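Local coordinates for protein arginine kinase (Cydia pomonella granulosis virus, PDB 6VVG) that probably acts as a viral serine/threonine protein kinase that binds ATP, and holds adenosine monophosphate in its nucleotide pocket, at residues K44-K49 with I90-S95. Residues are numbered along the deposited sequence; the frame is centred on the assembly and turned at random.
With AMP (adenosine monophosphate), chain C.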
ATOM      1  N   LYS A  44       2.992  18.233  25.034  1.00 16.72           N
ATOM      2  CA  LYS A  44       2.806  16.870  24.554  1.00 17.92           C
ATOM      3  C   LYS A  44       4.089  16.299  23.965  1.00 19.59           C
ATOM      4  O   LYS A  44       4.798  16.962  23.204  1.00 15.42           O
ATOM      5  CB  LYS A  44       1.697  16.828  23.505  1.00 22.68           C
ATOM      6  CG  LYS A  44       1.335  15.427  23.038  1.00 23.36           C
ATOM      7  CD  LYS A  44       0.014  15.429  22.284  1.00 27.22           C
ATOM      8  CE  LYS A  44      -0.442  14.012  21.966  1.00 31.11           C
ATOM      9  NZ  LYS A  44      -0.724  13.833  20.512  1.00 36.47           N
ATOM     10  N   ARG A  45       4.377  15.054  24.328  1.00 15.69           N
ATOM     11  CA  ARG A  45       5.488  14.314  23.754  1.00 19.11           C
ATOM     12  C   ARG A  45       5.017  13.547  22.526  1.00 22.11           C
ATOM     13  O   ARG A  45       3.933  12.956  22.526  1.00 21.52           O
ATOM     14  CB  ARG A  45       6.079  13.344  24.777  1.00 21.51           C
ATOM     15  CG  ARG A  45       7.216  13.924  25.586  1.00 19.81           C
ATOM     16  CD  ARG A  45       6.704  14.929  26.609  1.00 18.53           C
ATOM     17  NE  ARG A  45       7.727  15.253  27.599  1.00 21.91           N
ATOM     18  CZ  ARG A  45       7.753  16.377  28.308  1.00 24.70           C
ATOM     19  NH1 ARG A  45       6.806  17.289  28.143  1.00 25.74           N
ATOM     20  NH2 ARG A  45       8.728  16.587  29.183  1.00 24.22           N
ATOM     21  N   PHE A  46       5.830  13.566  21.481  1.00 17.28           N
ATOM     22  CA  PHE A  46       5.580  12.794  20.275  1.00 20.48           C
ATOM     23  C   PHE A  46       6.767  11.869  20.032  1.00 20.10           C
ATOM     24  O   PHE A  46       7.799  11.955  20.702  1.00 17.49           O
ATOM     25  CB  PHE A  46       5.363  13.715  19.059  1.00 20.06           C
ATOM     26  CG  PHE A  46       4.226  14.697  19.225  1.00 23.36           C
ATOM     27  CD1 PHE A  46       2.939  14.349  18.852  1.00 25.25           C
ATOM     28  CD2 PHE A  46       4.443  15.968  19.749  1.00 24.82           C
ATOM     29  CE1 PHE A  46       1.890  15.236  18.996  1.00 30.19           C
ATOM     30  CE2 PHE A  46       3.389  16.862  19.896  1.00 26.22           C
ATOM     31  CZ  PHE A  46       2.114  16.492  19.520  1.00 28.91           C
ATOM     32  N   VAL A  47       6.650  11.047  18.994  1.00 13.95           N
ATOM     33  CA  VAL A  47       7.727  10.175  18.538  1.00 15.29           C
ATOM     34  C   VAL A  47       8.056  10.550  17.101  1.00 19.81           C
ATOM     35  O   VAL A  47       7.180  10.492  16.227  1.00 13.96           O
ATOM     36  CB  VAL A  47       7.334   8.693  18.633  1.00 18.13           C
ATOM     37  CG1 VAL A  47       8.320   7.836  17.853  1.00 27.79           C
ATOM     38  CG2 VAL A  47       7.256   8.253  20.088  1.00 20.27           C
ATOM     39  N   CYS A  48       9.306  10.931  16.844  1.00 16.75           N
ATOM     40  CA  CYS A  48       9.757  11.245  15.491  1.00 15.19           C
ATOM     41  C   CYS A  48      10.695  10.147  15.007  1.00 15.37           C
ATOM     42  O   CYS A  48      11.747   9.918  15.614  1.00 16.31           O
ATOM     43  CB  CYS A  48      10.461  12.600  15.425  1.00 22.80           C
ATOM     44  SG  CYS A  48      11.189  12.923  13.787  1.00 37.23           S
ATOM     45  N   LYS A  49      10.318   9.477  13.921  1.00 16.13           N
ATOM     46  CA  LYS A  49      11.057   8.362  13.343  1.00 13.65           C
ATOM     47  C   LYS A  49      11.714   8.846  12.059  1.00 20.56           C
ATOM     48  O   LYS A  49      11.023   9.313  11.146  1.00 16.13           O
ATOM     49  CB  LYS A  49      10.111   7.195  13.069  1.00 13.87           C
ATOM     50  CG  LYS A  49      10.696   6.025  12.320  1.00 15.81           C
ATOM     51  CD  LYS A  49       9.688   4.877  12.305  1.00 18.60           C
ATOM     52  CE  LYS A  49      10.334   3.567  11.894  1.00 21.44           C
ATOM     53  NZ  LYS A  49       9.325   2.485  11.707  1.00 23.69           N
ATOM     54  N   ILE A  90       6.183  11.692  12.281  1.00 18.18           N
ATOM     55  CA  ILE A  90       5.904  12.235  13.609  1.00 15.92           C
ATOM     56  C   ILE A  90       4.587  11.637  14.080  1.00 14.69           C
ATOM     57  O   ILE A  90       3.527  11.911  13.500  1.00 12.79           O
ATOM     58  CB  ILE A  90       5.858  13.768  13.611  1.00 15.83           C
ATOM     59  CG1 ILE A  90       7.203  14.329  13.144  1.00 18.34           C
ATOM     60  CG2 ILE A  90       5.516  14.281  15.002  1.00 16.33           C
ATOM     61  CD1 ILE A  90       7.237  15.838  13.024  1.00 34.98           C
ATOM     62  N   MET A  91       4.653  10.828  15.135  1.00 13.63           N
ATOM     63  CA  MET A  91       3.531  10.036  15.612  1.00 15.02           C
ATOM     64  C   MET A  91       3.351  10.252  17.109  1.00 15.92           C
ATOM     65  O   MET A  91       4.202  10.836  17.785  1.00 12.56           O
ATOM     66  CB  MET A  91       3.752   8.544  15.323  1.00 20.76           C
ATOM     67  CG  MET A  91       4.993   7.970  16.011  1.00 27.54           C
ATOM     68  SD  MET A  91       5.308   6.243  15.596  1.00 28.79           S
ATOM     69  CE  MET A  91       5.373   6.326  13.809  1.00 18.13           C
ATOM     70  N   ASP A  92       2.223   9.773  17.622  1.00 14.83           N
ATOM     71  CA  ASP A  92       1.969   9.857  19.052  1.00 15.11           C
ATOM     72  C   ASP A  92       2.987   9.024  19.826  1.00 16.25           C
ATOM     73  O   ASP A  92       3.493   8.011  19.335  1.00 15.02           O
ATOM     74  CB  ASP A  92       0.562   9.353  19.382  1.00 22.99           C
ATOM     75  CG  ASP A  92      -0.510  10.401  19.170  1.00 16.71           C
ATOM     76  OD1 ASP A  92      -0.204  11.608  19.245  1.00 18.10           O
ATOM     77  OD2 ASP A  92      -1.672  10.009  18.937  1.00 21.65           O
ATOM     78  N   TYR A  93       3.290   9.470  21.046  1.00 13.68           N
ATOM     79  CA  TYR A  93       3.909   8.628  22.065  1.00 16.70           C
ATOM     80  C   TYR A  93       2.779   7.993  22.865  1.00 12.08           C
ATOM     81  O   TYR A  93       1.986   8.708  23.484  1.00 16.55           O
ATOM     82  CB  TYR A  93       4.828   9.448  22.974  1.00 16.45           C
ATOM     83  CG  TYR A  93       5.586   8.624  23.998  1.00 15.37           C
ATOM     84  CD1 TYR A  93       4.931   8.046  25.078  1.00 21.31           C
ATOM     85  CD2 TYR A  93       6.957   8.423  23.881  1.00 20.33           C
ATOM     86  CE1 TYR A  93       5.615   7.288  26.009  1.00 19.23           C
ATOM     87  CE2 TYR A  93       7.650   7.670  24.812  1.00 26.03           C
ATOM     88  CZ  TYR A  93       6.974   7.105  25.872  1.00 22.06           C
ATOM     89  OH  TYR A  93       7.656   6.354  26.803  1.00 22.66           O
ATOM     90  N   VAL A  94       2.689   6.662  22.847  1.00 16.04           N
ATOM     91  CA  VAL A  94       1.571   5.972  23.471  1.00 10.98           C
ATOM     92  C   VAL A  94       1.968   5.233  24.744  1.00 15.13           C
ATOM     93  O   VAL A  94       1.140   5.117  25.656  1.00 16.13           O
ATOM     94  CB  VAL A  94       0.890   5.007  22.477  1.00 21.23           C
ATOM     95  CG1 VAL A  94       0.274   5.780  21.313  1.00 20.13           C
ATOM     96  CG2 VAL A  94       1.884   3.970  21.978  1.00 17.05           C
ATOM     97  N   SER A  95       3.193   4.720  24.836  1.00 16.16           N
ATOM     98  CA  SER A  95       3.574   3.947  26.010  1.00 19.37           C
ATOM     99  C   SER A  95       5.083   3.773  26.045  1.00 17.50           C
ATOM    100  O   SER A  95       5.752   3.799  25.007  1.00 17.23           O
ATOM    101  CB  SER A  95       2.889   2.575  26.017  1.00 15.83           C
ATOM    102  OG  SER A  95       3.269   1.807  27.147  1.00 18.87           O
TER
HETATM  103  P   AMP C 301       9.901   1.122  16.433  1.00121.40           P
HETATM  104  O1P AMP C 301      10.636  -0.190  16.270  1.00 74.94           O
HETATM  105  O2P AMP C 301       8.622   0.846  17.185  1.00 73.79           O
HETATM  106  O3P AMP C 301       9.792   1.767  15.072  1.00 59.45           O
HETATM  107  O5' AMP C 301      10.765   2.110  17.336  1.00 73.39           O
HETATM  108  C5' AMP C 301      11.768   1.613  18.208  1.00 54.83           C
HETATM  109  C4' AMP C 301      11.322   1.636  19.651  1.00 48.32           C
HETATM  110  O4' AMP C 301      10.885   2.974  20.017  1.00 53.55           O
HETATM  111  C3' AMP C 301      10.129   0.759  20.002  1.00 61.86           C
HETATM  112  O3' AMP C 301      10.470  -0.608  20.156  1.00 66.65           O
HETATM  113  C2' AMP C 301       9.626   1.413  21.280  1.00 52.76           C
HETATM  114  O2' AMP C 301      10.469   1.091  22.377  1.00 56.30           O
HETATM  115  C1' AMP C 301       9.811   2.891  20.935  1.00 52.98           C
HETATM  116  N9  AMP C 301       8.605   3.437  20.287  1.00 51.79           N
HETATM  117  C8  AMP C 301       8.340   3.310  18.983  1.00 43.61           C
HETATM  118  N7  AMP C 301       7.171   3.904  18.740  1.00 40.33           N
HETATM  119  C5  AMP C 301       6.712   4.396  19.899  1.00 38.71           C
HETATM  120  C6  AMP C 301       5.564   5.091  20.203  1.00 43.85           C
HETATM  121  N6  AMP C 301       4.448   5.540  19.395  1.00 28.12           N
HETATM  122  N1  AMP C 301       5.328   5.476  21.447  1.00 24.94           N
HETATM  123  C2  AMP C 301       6.225   5.182  22.420  1.00 24.63           C
HETATM  124  N3  AMP C 301       7.356   4.498  22.126  1.00 36.45           N
HETATM  125  C4  AMP C 301       7.593   4.106  20.859  1.00 40.36           C
HETATM  126  O   HOH W   1       1.783  11.639  21.763  1.00 25.99           O
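The Phe46 ring meets Met91 O at its edge, near the ring plane, with that oxygen 3.4 Å from Phe46 CB, while Lys44 CG lies over one face, displaced toward the rim. The Tyr93 ring has AMP C2 over the centre of one face, 3.6 Å above the plane, and Val47 CG2 approaches Tyr93 CD2 obliquely. With chi1 of -176°, Tyr93 CG stands opposite its own backbone N, which sets one face of the ring over AMP C2.

Val47 and Met91 form an antiparallel hydrogen-bonded pair: Val47 N gives a nearly straight bond to Met91 O at 2.7 Å, and Met91 N returns one to Val47 O. On the same face of the sheet, Val47 CB packs on Met91 CG at 3.6 Å; Cys48 and Ile90 face the other side. In kinase terms, strands 45-51 and 87-92 are neighbours in the five-stranded N-lobe sheet, and the chain leaving the second is the hinge.

Val94 N donates to AMP N1 at 3.2 Å, the characteristic hinge bond, whereas the bond from AMP N6 to Asp92 O is weak, bent to 117°. Val47 CG2 lies against AMP C6. Lys49, in the position of the kinase β3 lysine, has a salt bridge to Glu60 and a weak bond to the phosphate.

At the outer end, Lys44 NZ reaches Asp92 OD1 at 2.6 Å in a salt bridge on the syn side, 30° off the carboxylate plane; His77 also bonds that oxygen. A water accepts from Tyr93 N and lies within bonding distance of Arg45 O (2.6 Å) and Asp92 OD1, with more acceptors around it in all than it has protons.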